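Local coordinates for phage terminase large subunit (Thermus phage P7426, PDB 7KS4), which probably drives viral DNA into empty capsids as an ATP-powered motor and cuts the genome, this chain being its N-terminal ATPase domain, at residues R38-S46 with Q251-S259; T147-M158 with R175-K186. All coordinates share one frame; numbering follows the deposited sequence.

In the fold
Strands 37-42 and 178-183 are neighbours in the central parallel part of the sheet, and this joins contact 1 to contact 2: R38 O lies 2.7 Å from I181 N and A40 N 2.8 Å from I181 O, both probable hydrogen bonds. The contact centres are 15 Å apart. Both approach the nucleotide site from the C-terminal ends of their strands. Measured between nearest atoms, contact 1 supplies the start of the P-loop, with the R44 side chain about 5 Å from bound ADP; contact 2 supplies the predicted Walker B motif, with the D154 side chain about 3 Å from magnesium; and the side chain of E155, the predicted catalytic glutamate, is about 5 Å from that of E252.

Contact 1 of 2, residues R38-S46 with Q251-S259; sequences RVACLGRQS and QEYGAEFVS. With SO4 (sulfate ion), chain H.
R44 meets E252 twice, by backbone and by side chain. Its N donates to E252 O at 2.8 Å, almost in line with the carbonyl, which ties the P-loop, whose Q45 N and, weakly, S46 N bond the ADP beta-phosphate, to the end of helix 246-252. The arginine chain, extended from CG to NE, then passes slantwise across the bent glutamate. The guanidinium and carboxylate planes stand 61° apart. The salt bridge is a weak bond from R44 NE to E252 OE2 at 3.3 Å; E252 OE1 turns to K186. At the guanidinium edge, in its plane, a sulfate probably left from crystallisation is held weakly through O4, 3.0 Å from R44 NH1 and 2.9 Å from Y253 OH. The other end is apolar. C41 turns SG away from its own N (chi1 175°), bringing the sulfur 4.2 Å from the F257 ring centroid, 38° off the normal, an oblique sulfur-aromatic contact. Between the two ends, A255 leaves the helix with positive phi and sets CB 3.7 Å from G43 N. F191 and F195 of helix 190-197 pack on C41, H223 of strand 219-224 bonds A255 O, and W227 of helix 226-229 touches Y253.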
loop_
_atom_site.group_PDB
_atom_site.type_symbol
_atom_site.label_atom_id
_atom_site.label_comp_id
_atom_site.label_asym_id
_atom_site.label_seq_id
_atom_site.Cartn_x
_atom_site.Cartn_y
_atom_site.Cartn_z
ATOM N N ARG A 38 -0.748 8.762 -2.352
ATOM C CA ARG A 38 0.225 8.671 -1.272
ATOM C C ARG A 38 1.408 7.849 -1.760
ATOM O O ARG A 38 1.232 6.707 -2.206
ATOM C CB ARG A 38 -0.407 8.036 -0.037
ATOM C CG ARG A 38 -1.426 8.929 0.656
ATOM C CD ARG A 38 -2.134 8.190 1.790
ATOM N NE ARG A 38 -3.062 7.171 1.306
ATOM C CZ ARG A 38 -3.729 6.327 2.095
ATOM N NH1 ARG A 38 -3.559 6.357 3.414
ATOM N NH2 ARG A 38 -4.558 5.439 1.565
ATOM N N VAL A 39 2.604 8.422 -1.663
ATOM C CA VAL A 39 3.825 7.818 -2.175
ATOM C C VAL A 39 4.773 7.678 -0.989
ATOM O O VAL A 39 5.200 8.685 -0.409
ATOM C CB VAL A 39 4.460 8.659 -3.292
ATOM C CG1 VAL A 39 5.609 7.904 -3.952
ATOM C CG2 VAL A 39 3.421 9.056 -4.335
ATOM N N ALA A 40 5.113 6.442 -0.629
ATOM C CA ALA A 40 5.986 6.179 0.512
ATOM C C ALA A 40 7.280 5.553 0.013
ATOM O O ALA A 40 7.283 4.423 -0.487
ATOM C CB ALA A 40 5.304 5.276 1.539
ATOM N N CYS A 41 8.379 6.289 0.157
ATOM C CA CYS A 41 9.710 5.789 -0.162
ATOM C C CYS A 41 10.376 5.467 1.169
ATOM O O CYS A 41 10.877 6.362 1.853
ATOM C CB CYS A 41 10.501 6.816 -0.959
ATOM S SG CYS A 41 12.207 6.315 -1.270
ATOM N N LEU A 42 10.365 4.187 1.538
ATOM C CA LEU A 42 10.808 3.748 2.854
ATOM C C LEU A 42 11.736 2.550 2.700
ATOM O O LEU A 42 11.574 1.727 1.795
ATOM C CB LEU A 42 9.615 3.382 3.780
ATOM C CG LEU A 42 8.385 4.304 3.818
ATOM C CD1 LEU A 42 7.316 3.749 4.751
ATOM C CD2 LEU A 42 8.745 5.721 4.248
ATOM N N GLY A 43 12.731 2.471 3.576
ATOM C CA GLY A 43 13.636 1.342 3.563
ATOM C C GLY A 43 12.961 0.072 4.043
ATOM O O GLY A 43 11.833 0.073 4.537
ATOM N N ARG A 44 13.676 -1.040 3.890
ATOM C CA ARG A 44 13.191 -2.310 4.412
ATOM C C ARG A 44 12.906 -2.200 5.903
ATOM O O ARG A 44 13.563 -1.448 6.627
ATOM C CB ARG A 44 14.217 -3.414 4.180
ATOM C CG ARG A 44 14.526 -3.660 2.732
ATOM C CD ARG A 44 15.517 -4.792 2.592
ATOM N NE ARG A 44 15.770 -5.118 1.193
ATOM C CZ ARG A 44 16.570 -6.096 0.788
ATOM N NH1 ARG A 44 17.204 -6.853 1.678
ATOM N NH2 ARG A 44 16.738 -6.317 -0.508
ATOM N N GLN A 45 11.919 -2.975 6.358
ATOM C CA GLN A 45 11.518 -3.051 7.760
ATOM C C GLN A 45 10.795 -1.796 8.227
ATOM O O GLN A 45 10.684 -1.555 9.431
ATOM C CB GLN A 45 12.722 -3.329 8.667
ATOM C CG GLN A 45 13.522 -4.556 8.259
ATOM C CD GLN A 45 14.648 -4.877 9.232
ATOM O OE1 GLN A 45 15.091 -4.020 9.997
ATOM N NE2 GLN A 45 15.111 -6.123 9.207
ATOM N N SER A 46 10.286 -0.985 7.306
ATOM C CA SER A 46 9.629 0.256 7.689
ATOM C C SER A 46 8.146 0.088 7.988
ATOM O O SER A 46 7.511 1.056 8.417
ATOM C CB SER A 46 9.801 1.306 6.589
ATOM O OG SER A 46 11.146 1.753 6.517
ATOM N N GLN A 251 20.040 2.476 -1.016
ATOM C CA GLN A 251 18.666 2.344 -1.495
ATOM C C GLN A 251 17.797 1.555 -0.528
ATOM O O GLN A 251 16.716 2.012 -0.141
ATOM C CB GLN A 251 18.631 1.656 -2.858
ATOM C CG GLN A 251 19.036 2.519 -4.013
ATOM C CD GLN A 251 18.591 1.926 -5.336
ATOM O OE1 GLN A 251 18.321 0.726 -5.436
ATOM N NE2 GLN A 251 18.495 2.766 -6.351
ATOM N N GLU A 252 18.233 0.345 -0.168
ATOM C CA GLU A 252 17.352 -0.563 0.559
ATOM C C GLU A 252 17.164 -0.130 2.003
ATOM O O GLU A 252 16.084 -0.327 2.569
ATOM C CB GLU A 252 17.902 -1.986 0.501
ATOM C CG GLU A 252 18.075 -2.530 -0.908
ATOM C CD GLU A 252 16.792 -2.480 -1.721
ATOM O OE1 GLU A 252 16.864 -2.106 -2.913
ATOM O OE2 GLU A 252 15.715 -2.804 -1.170
ATOM N N TYR A 253 18.189 0.461 2.611
ATOM C CA TYR A 253 18.109 0.940 3.982
ATOM C C TYR A 253 18.054 2.450 4.083
ATOM O O TYR A 253 17.248 2.979 4.850
ATOM C CB TYR A 253 19.305 0.418 4.786
ATOM C CG TYR A 253 19.360 -1.084 4.814
ATOM C CD1 TYR A 253 18.346 -1.820 5.410
ATOM C CD2 TYR A 253 20.420 -1.773 4.243
ATOM C CE1 TYR A 253 18.383 -3.195 5.437
ATOM C CE2 TYR A 253 20.469 -3.154 4.269
ATOM C CZ TYR A 253 19.445 -3.860 4.867
ATOM O OH TYR A 253 19.490 -5.235 4.896
ATOM N N GLY A 254 18.879 3.165 3.315
ATOM C CA GLY A 254 18.807 4.611 3.320
ATOM C C GLY A 254 17.578 5.167 2.633
ATOM O O GLY A 254 17.205 6.316 2.890
ATOM N N ALA A 255 16.933 4.374 1.776
ATOM C CA ALA A 255 15.808 4.850 0.973
ATOM C C ALA A 255 16.229 6.044 0.119
ATOM O O ALA A 255 15.450 6.972 -0.117
ATOM C CB ALA A 255 14.604 5.200 1.852
ATOM N N GLU A 256 17.472 6.011 -0.363
ATOM C CA GLU A 256 18.027 7.107 -1.141
ATOM C C GLU A 256 17.737 6.916 -2.621
ATOM O O GLU A 256 17.753 5.792 -3.136
ATOM C CB GLU A 256 19.536 7.227 -0.921
ATOM C CG GLU A 256 19.902 7.671 0.476
ATOM C CD GLU A 256 21.396 7.756 0.696
ATOM O OE1 GLU A 256 22.145 7.930 -0.289
ATOM O OE2 GLU A 256 21.818 7.636 1.861
ATOM N N PHE A 257 17.447 8.032 -3.286
ATOM C CA PHE A 257 17.312 8.085 -4.736
ATOM C C PHE A 257 18.684 8.391 -5.322
ATOM O O PHE A 257 19.194 9.504 -5.162
ATOM C CB PHE A 257 16.320 9.165 -5.151
ATOM C CG PHE A 257 14.890 8.868 -4.811
ATOM C CD1 PHE A 257 14.143 8.020 -5.607
ATOM C CD2 PHE A 257 14.278 9.490 -3.734
ATOM C CE1 PHE A 257 12.811 7.768 -5.320
ATOM C CE2 PHE A 257 12.954 9.249 -3.442
ATOM C CZ PHE A 257 12.214 8.387 -4.242
ATOM N N VAL A 258 19.275 7.420 -6.010
ATOM C CA VAL A 258 20.630 7.543 -6.533
ATOM C C VAL A 258 20.590 7.359 -8.044
ATOM O O VAL A 258 19.937 6.436 -8.546
ATOM C CB VAL A 258 21.579 6.524 -5.876
ATOM C CG1 VAL A 258 21.540 6.664 -4.361
ATOM C CG2 VAL A 258 21.206 5.108 -6.269
ATOM N N SER A 259 21.290 8.233 -8.765
ATOM C CA SER A 259 21.412 8.113 -10.215
ATOM C C SER A 259 22.318 6.934 -10.548
ATOM O O SER A 259 23.539 7.009 -10.367
ATOM C CB SER A 259 21.961 9.411 -10.801
ATOM O OG SER A 259 23.239 9.708 -10.268
HETATM S S SO4 H . 18.112 -9.242 4.135
HETATM O O1 SO4 H . 19.213 -9.987 4.743
HETATM O O2 SO4 H . 16.856 -9.618 4.775
HETATM O O3 SO4 H . 18.051 -9.563 2.711
HETATM O O4 SO4 H . 18.316 -7.805 4.306
#

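Contact 2 of 2, residues T147-M158 with R175-K186; sequences TLDFVILDEAAM and RDGWALIISTPK
F150 and W178 face the same side of two parallel strands, and F150 CB sits over the centre of the indole six-membered ring, 3.4 Å from its centroid: a CH-pi contact. W178 chi1, 58°, sets CG between backbone N and carbonyl carbon, which lays the indole against that CB. The phenyl ring is slid aside, centroids 5.2 Å apart and planes at 28°. Backbone bonds from W178 N to D149 O through I182 N to L153 O hold the register. On the face of L153 and I181, A156 of the following 3-10 turn presses CB to 3.5 Å from I181 CG2. In the predicted Walker B segment, strand 150-153 with D154 and E155, the predicted catalytic E155 is gripped on the syn sides of both oxygens: T184 N reaches OE2 at 2.8 Å and 176°, T184 OG1 reaches OE1 at 3.0 Å. The solvent side is looser. Poorly ordered R175 bonds T147 O only weakly, while D149 OD2, which also accepts from Q67 N, lies over the guanidinium face, 3.2 Å from NH1, by charge alone. Strands 67-72 and 37-42 flank this beta-alpha-beta unit; helix 48-62 covers the F150 and I152 face, helix 161-175 that of V151 and A179.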
loop_
_atom_site.group_PDB
_atom_site.type_symbol
_atom_site.label_atom_id
_atom_site.label_comp_id
_atom_site.label_asym_id
_atom_site.label_seq_id
_atom_site.Cartn_x
_atom_site.Cartn_y
_atom_site.Cartn_z
ATOM N N THR A 147 -13.159 -1.196 -12.369
ATOM C CA THR A 147 -13.463 0.047 -11.660
ATOM C C THR A 147 -12.996 -0.074 -10.217
ATOM O O THR A 147 -13.691 -0.650 -9.374
ATOM C CB THR A 147 -14.954 0.361 -11.716
ATOM O OG1 THR A 147 -15.708 -0.821 -11.423
ATOM C CG2 THR A 147 -15.337 0.904 -13.085
ATOM N N LEU A 148 -11.833 0.505 -9.929
ATOM C CA LEU A 148 -11.198 0.413 -8.622
ATOM C C LEU A 148 -11.487 1.647 -7.782
ATOM O O LEU A 148 -11.399 2.779 -8.262
ATOM C CB LEU A 148 -9.683 0.255 -8.765
ATOM C CG LEU A 148 -9.182 -1.059 -9.355
ATOM C CD1 LEU A 148 -7.678 -1.040 -9.429
ATOM C CD2 LEU A 148 -9.651 -2.257 -8.542
ATOM N N ASP A 149 -11.814 1.416 -6.517
ATOM C CA ASP A 149 -11.865 2.491 -5.545
ATOM C C ASP A 149 -10.520 2.737 -4.882
ATOM O O ASP A 149 -10.292 3.832 -4.355
ATOM C CB ASP A 149 -12.914 2.173 -4.485
ATOM C CG ASP A 149 -14.262 1.926 -5.093
ATOM O OD1 ASP A 149 -14.876 2.916 -5.535
ATOM O OD2 ASP A 149 -14.682 0.750 -5.175
ATOM N N PHE A 150 -9.631 1.748 -4.885
ATOM C CA PHE A 150 -8.317 1.940 -4.294
ATOM C C PHE A 150 -7.355 0.928 -4.892
ATOM O O PHE A 150 -7.757 -0.135 -5.371
ATOM C CB PHE A 150 -8.356 1.818 -2.763
ATOM C CG PHE A 150 -8.703 0.437 -2.256
ATOM C CD1 PHE A 150 -7.704 -0.422 -1.806
ATOM C CD2 PHE A 150 -10.021 0.009 -2.199
ATOM C CE1 PHE A 150 -8.009 -1.691 -1.322
ATOM C CE2 PHE A 150 -10.338 -1.267 -1.702
ATOM C CZ PHE A 150 -9.326 -2.112 -1.267
ATOM N N VAL A 151 -6.071 1.268 -4.846
ATOM C CA VAL A 151 -5.034 0.372 -5.338
ATOM C C VAL A 151 -3.791 0.575 -4.496
ATOM O O VAL A 151 -3.490 1.693 -4.066
ATOM C CB VAL A 151 -4.733 0.599 -6.835
ATOM C CG1 VAL A 151 -4.193 2.005 -7.071
ATOM C CG2 VAL A 151 -3.756 -0.440 -7.339
ATOM N N ILE A 152 -3.085 -0.523 -4.242
ATOM C CA ILE A 152 -1.787 -0.502 -3.583
ATOM C C ILE A 152 -0.761 -1.030 -4.569
ATOM O O ILE A 152 -0.938 -2.119 -5.130
ATOM C CB ILE A 152 -1.793 -1.352 -2.300
ATOM C CG1 ILE A 152 -2.833 -0.812 -1.319
ATOM C CG2 ILE A 152 -0.395 -1.378 -1.674
ATOM C CD1 ILE A 152 -3.393 -1.874 -0.373
ATOM N N LEU A 153 0.303 -0.257 -4.788
ATOM C CA LEU A 153 1.443 -0.697 -5.583
ATOM C C LEU A 153 2.576 -0.985 -4.613
ATOM O O LEU A 153 3.078 -0.070 -3.950
ATOM C CB LEU A 153 1.868 0.347 -6.617
ATOM C CG LEU A 153 1.084 0.368 -7.928
ATOM C CD1 LEU A 153 -0.324 0.863 -7.709
ATOM C CD2 LEU A 153 1.802 1.226 -8.965
ATOM N N ASP A 154 2.964 -2.251 -4.525
ATOM C CA ASP A 154 4.047 -2.683 -3.653
ATOM C C ASP A 154 5.319 -2.826 -4.479
ATOM O O ASP A 154 5.275 -3.286 -5.622
ATOM C CB ASP A 154 3.699 -4.005 -2.974
ATOM C CG ASP A 154 4.658 -4.360 -1.853
ATOM O OD1 ASP A 154 5.280 -3.446 -1.274
ATOM O OD2 ASP A 154 4.776 -5.558 -1.545
ATOM N N GLU A 155 6.445 -2.422 -3.900
ATOM C CA GLU A 155 7.707 -2.287 -4.637
ATOM C C GLU A 155 7.469 -1.631 -5.996
ATOM O O GLU A 155 7.890 -2.112 -7.055
ATOM C CB GLU A 155 8.416 -3.631 -4.771
ATOM C CG GLU A 155 9.309 -3.946 -3.562
ATOM C CD GLU A 155 10.357 -2.856 -3.312
ATOM O OE1 GLU A 155 11.269 -2.686 -4.151
ATOM O OE2 GLU A 155 10.245 -2.148 -2.292
ATOM N N ALA A 156 6.795 -0.484 -5.933
ATOM C CA ALA A 156 6.375 0.230 -7.132
ATOM C C ALA A 156 7.547 0.628 -8.020
ATOM O O ALA A 156 7.402 0.673 -9.247
ATOM C CB ALA A 156 5.589 1.473 -6.729
ATOM N N ALA A 157 8.703 0.953 -7.436
ATOM C CA ALA A 157 9.826 1.396 -8.256
ATOM C C ALA A 157 10.319 0.298 -9.186
ATOM O O ALA A 157 11.037 0.588 -10.150
ATOM C CB ALA A 157 10.970 1.893 -7.373
ATOM N N MET A 158 9.949 -0.952 -8.919
ATOM C CA MET A 158 10.272 -2.072 -9.786
ATOM C C MET A 158 9.146 -2.414 -10.756
ATOM O O MET A 158 9.300 -3.339 -11.559
ATOM C CB MET A 158 10.619 -3.300 -8.935
ATOM C CG MET A 158 11.964 -3.190 -8.239
ATOM S SD MET A 158 13.339 -3.185 -9.414
ATOM C CE MET A 158 13.389 -4.909 -9.898
ATOM N N ARG A 175 -13.768 6.357 -10.574
ATOM C CA ARG A 175 -14.414 6.495 -9.280
ATOM C C ARG A 175 -13.655 7.421 -8.344
ATOM O O ARG A 175 -13.931 7.426 -7.142
ATOM C CB ARG A 175 -14.579 5.122 -8.624
ATOM C CG ARG A 175 -15.952 4.507 -8.834
ATOM C CD ARG A 175 -15.890 2.995 -8.785
ATOM N NE ARG A 175 -16.932 2.431 -7.935
ATOM C CZ ARG A 175 -16.993 1.152 -7.576
ATOM N NH1 ARG A 175 -16.066 0.296 -7.986
ATOM N NH2 ARG A 175 -17.981 0.727 -6.800
ATOM N N ASP A 176 -12.720 8.208 -8.870
ATOM C CA ASP A 176 -11.879 9.070 -8.048
ATOM C C ASP A 176 -11.269 8.267 -6.903
ATOM O O ASP A 176 -11.296 8.669 -5.735
ATOM C CB ASP A 176 -12.671 10.267 -7.526
ATOM C CG ASP A 176 -11.775 11.393 -7.052
ATOM O OD1 ASP A 176 -12.131 12.057 -6.056
ATOM O OD2 ASP A 176 -10.717 11.613 -7.680
ATOM N N GLY A 177 -10.735 7.098 -7.249
ATOM C CA GLY A 177 -10.129 6.233 -6.258
ATOM C C GLY A 177 -8.736 6.686 -5.871
ATOM O O GLY A 177 -8.113 7.525 -6.530
ATOM N N TRP A 178 -8.243 6.120 -4.775
ATOM C CA TRP A 178 -6.951 6.506 -4.239
ATOM C C TRP A 178 -5.915 5.423 -4.490
ATOM O O TRP A 178 -6.233 4.259 -4.740
ATOM C CB TRP A 178 -7.026 6.829 -2.741
ATOM C CG TRP A 178 -7.531 5.753 -1.794
ATOM C CD1 TRP A 178 -8.770 5.700 -1.212
ATOM C CD2 TRP A 178 -6.798 4.632 -1.275
ATOM N NE1 TRP A 178 -8.852 4.618 -0.371
ATOM C CE2 TRP A 178 -7.658 3.945 -0.390
ATOM C CE3 TRP A 178 -5.502 4.137 -1.474
ATOM C CZ2 TRP A 178 -7.275 2.784 0.270
ATOM C CZ3 TRP A 178 -5.121 2.992 -0.812
ATOM C CH2 TRP A 178 -6.002 2.327 0.059
ATOM N N ALA A 179 -4.657 5.845 -4.449
ATOM C CA ALA A 179 -3.527 4.965 -4.677
ATOM C C ALA A 179 -2.550 5.162 -3.541
ATOM O O ALA A 179 -2.264 6.303 -3.159
ATOM C CB ALA A 179 -2.837 5.255 -6.011
ATOM N N LEU A 180 -2.062 4.052 -3.003
ATOM C CA LEU A 180 -0.940 4.026 -2.075
ATOM C C LEU A 180 0.229 3.360 -2.794
ATOM O O LEU A 180 0.189 2.160 -3.078
ATOM C CB LEU A 180 -1.319 3.284 -0.797
ATOM C CG LEU A 180 -0.221 3.102 0.242
ATOM C CD1 LEU A 180 0.365 4.437 0.694
ATOM C CD2 LEU A 180 -0.800 2.319 1.419
ATOM N N ILE A 181 1.263 4.144 -3.085
ATOM C CA ILE A 181 2.375 3.746 -3.941
ATOM C C ILE A 181 3.600 3.664 -3.050
ATOM O O ILE A 181 4.121 4.693 -2.608
ATOM C CB ILE A 181 2.572 4.742 -5.090
ATOM C CG1 ILE A 181 1.261 4.867 -5.879
ATOM C CG2 ILE A 181 3.728 4.322 -5.999
ATOM C CD1 ILE A 181 1.257 6.003 -6.890
ATOM N N ILE A 182 4.072 2.451 -2.802
ATOM C CA ILE A 182 5.074 2.194 -1.773
ATOM C C ILE A 182 6.222 1.412 -2.393
ATOM O O ILE A 182 6.008 0.501 -3.196
ATOM C CB ILE A 182 4.475 1.435 -0.564
ATOM C CG1 ILE A 182 3.927 0.072 -0.984
ATOM C CG2 ILE A 182 3.370 2.259 0.056
ATOM C CD1 ILE A 182 3.274 -0.722 0.143
ATOM N N SER A 183 7.448 1.774 -2.021
ATOM C CA SER A 183 8.598 1.074 -2.580
ATOM C C SER A 183 9.871 1.466 -1.849
ATOM O O SER A 183 9.970 2.557 -1.284
ATOM C CB SER A 183 8.767 1.392 -4.074
ATOM O OG SER A 183 9.667 0.491 -4.700
ATOM N N THR A 184 10.843 0.567 -1.875
ATOM C CA THR A 184 12.209 1.043 -1.752
ATOM C C THR A 184 12.631 1.624 -3.098
ATOM O O THR A 184 12.176 1.148 -4.140
ATOM C CB THR A 184 13.156 -0.086 -1.356
ATOM O OG1 THR A 184 13.166 -1.072 -2.393
ATOM C CG2 THR A 184 12.709 -0.729 -0.048
ATOM N N PRO A 185 13.450 2.671 -3.113
ATOM C CA PRO A 185 13.717 3.364 -4.379
ATOM C C PRO A 185 14.639 2.569 -5.292
ATOM O O PRO A 185 15.468 1.770 -4.843
ATOM C CB PRO A 185 14.372 4.678 -3.933
ATOM C CG PRO A 185 14.982 4.364 -2.611
ATOM C CD PRO A 185 14.066 3.359 -1.967
ATOM N N LYS A 186 14.503 2.816 -6.593
ATOM C CA LYS A 186 15.301 2.133 -7.607
ATOM C C LYS A 186 15.811 3.146 -8.627
ATOM O O LYS A 186 15.663 2.986 -9.840
ATOM C CB LYS A 186 14.489 1.019 -8.263
ATOM C CG LYS A 186 15.034 -0.368 -8.004
ATOM C CD LYS A 186 14.763 -0.816 -6.588
ATOM C CE LYS A 186 15.204 -2.243 -6.369
ATOM N NZ LYS A 186 14.930 -2.684 -4.981
HETATM O O HOH W 1 -14.106 5.520 -5.108
#